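Local structure of arylsulfatase (Pseudoalteromonas sp. MB47, 7AJ0) at residues A[34-37]-A[38-42]. The protein probably removes sulfate groups from fucoidan, a sulfated algal polysaccharide, as a hexameric, calcium-binding member of the sulfatase family. Numbering follows the deposited sequence.
Sequences EKVA and VSKLK
Val-38 N donates to Glu-34 O at 2.8 Å, the first of four successive i to i+4 bonds. Ser-39 N bonds to Lys-35 O at 3.1 Å. Lys-40 N reaches Val-36 O and Leu-41 N reaches Ala-37 O, each at 3.0 Å. The N-H...O angles run from 156° to 165°. Every carbonyl of 34-37 is thus taken up by an amide of 38-41. The Glu-34 chain bends at CG (chi2 66°), which brings OE2 to 3.3 Å from Val-38 CG2. That oxygen also forms a salt bridge with Arg-386, so its charge is probably balanced by a partner outside this turn. These are regular alpha-helical turns of helix 31-48, a surface helix that precedes strand 53-59 of the large mixed sheet. Its inner side rests on helices 377-387 and 406-409, with Ala-37 and Leu-41 both touching Thr-406. Lys-40 lies alongside Val-36, both pointing the same way, with CE 3.9 Å from Val-36 CG1. Its chain stays extended beyond CG, and NZ donates to the carbonyls of Leu-410 and Met-364. With an alanine here, both carbonyls would probably lose this donor, and Val-36 CG1 would lose an aliphatic neighbour. Lys-35 NZ pairs with Glu-32, one turn earlier on the same helix.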
loop_
_atom_site.group_PDB
_atom_site.type_symbol
_atom_site.label_atom_id
_atom_site.label_comp_id
_atom_site.label_asym_id
_atom_site.label_seq_id
_atom_site.Cartn_x
_atom_site.Cartn_y
_atom_site.Cartn_z
ATOM N N GLU A 34 -34.244 -16.670 -34.493
ATOM C CA GLU A 34 -33.702 -17.478 -35.582
ATOM C C GLU A 34 -34.626 -17.460 -36.795
ATOM O O GLU A 34 -34.153 -17.426 -37.937
ATOM C CB GLU A 34 -33.465 -18.910 -35.093
ATOM C CG GLU A 34 -33.034 -19.898 -36.172
ATOM C CD GLU A 34 -31.668 -19.587 -36.762
ATOM O OE1 GLU A 34 -30.940 -18.749 -36.189
ATOM O OE2 GLU A 34 -31.325 -20.183 -37.806
ATOM N N LYS A 35 -35.943 -17.488 -36.574
ATOM C CA LYS A 35 -36.871 -17.364 -37.694
ATOM C C LYS A 35 -36.662 -16.050 -38.437
ATOM O O LYS A 35 -36.648 -16.021 -39.673
ATOM C CB LYS A 35 -38.315 -17.464 -37.206
ATOM C CG LYS A 35 -38.817 -18.882 -37.010
ATOM C CD LYS A 35 -40.263 -18.876 -36.538
ATOM C CE LYS A 35 -40.551 -20.045 -35.608
ATOM N NZ LYS A 35 -41.906 -19.940 -34.990
ATOM N N VAL A 36 -36.504 -14.949 -37.698
ATOM C CA VAL A 36 -36.264 -13.657 -38.332
ATOM C C VAL A 36 -34.960 -13.685 -39.116
ATOM O O VAL A 36 -34.890 -13.203 -40.253
ATOM C CB VAL A 36 -36.260 -12.536 -37.277
ATOM C CG1 VAL A 36 -35.584 -11.292 -37.829
ATOM C CG2 VAL A 36 -37.676 -12.220 -36.831
ATOM N N ALA A 37 -33.903 -14.244 -38.523
ATOM C CA ALA A 37 -32.609 -14.264 -39.194
ATOM C C ALA A 37 -32.653 -15.112 -40.460
ATOM O O ALA A 37 -32.081 -14.733 -41.490
ATOM C CB ALA A 37 -31.534 -14.784 -38.239
ATOM N N VAL A 38 -33.322 -16.266 -40.403
ATOM C CA VAL A 38 -33.407 -17.130 -41.577
ATOM C C VAL A 38 -34.141 -16.419 -42.708
ATOM O O VAL A 38 -33.764 -16.533 -43.880
ATOM C CB VAL A 38 -34.090 -18.461 -41.210
ATOM C CG1 VAL A 38 -34.473 -19.227 -42.467
ATOM C CG2 VAL A 38 -33.178 -19.301 -40.329
ATOM N N SER A 39 -35.198 -15.674 -42.375
ATOM C CA SER A 39 -35.957 -14.969 -43.400
ATOM C C SER A 39 -35.144 -13.835 -44.013
ATOM O O SER A 39 -35.159 -13.642 -45.234
ATOM C CB SER A 39 -37.258 -14.431 -42.806
ATOM O OG SER A 39 -37.891 -13.535 -43.701
ATOM N N LYS A 40 -34.430 -13.073 -43.182
ATOM C CA LYS A 40 -33.620 -11.977 -43.703
ATOM C C LYS A 40 -32.514 -12.491 -44.614
ATOM O O LYS A 40 -32.245 -11.908 -45.669
ATOM C CB LYS A 40 -33.027 -11.174 -42.547
ATOM C CG LYS A 40 -34.022 -10.285 -41.824
ATOM C CD LYS A 40 -33.359 -9.584 -40.651
ATOM C CE LYS A 40 -34.191 -8.421 -40.156
ATOM N NZ LYS A 40 -33.511 -7.696 -39.050
ATOM N N LEU A 41 -31.856 -13.583 -44.220
ATOM C CA LEU A 41 -30.795 -14.142 -45.051
ATOM C C LEU A 41 -31.356 -14.715 -46.345
ATOM O O LEU A 41 -30.752 -14.556 -47.413
ATOM C CB LEU A 41 -30.032 -15.212 -44.273
ATOM C CG LEU A 41 -29.116 -14.705 -43.158
ATOM C CD1 LEU A 41 -28.706 -15.845 -42.236
ATOM C CD2 LEU A 41 -27.883 -14.025 -43.733
ATOM N N LYS A 42 -32.512 -15.380 -46.274
ATOM C CA LYS A 42 -33.109 -15.967 -47.470
ATOM C C LYS A 42 -33.440 -14.893 -48.498
ATOM O O LYS A 42 -33.072 -15.009 -49.673
ATOM C CB LYS A 42 -34.364 -16.754 -47.090
ATOM C CG LYS A 42 -35.056 -17.459 -48.249
ATOM C CD LYS A 42 -36.212 -18.317 -47.744
ATOM C CE LYS A 42 -36.648 -19.361 -48.766
ATOM N NZ LYS A 42 -37.378 -18.769 -49.919
#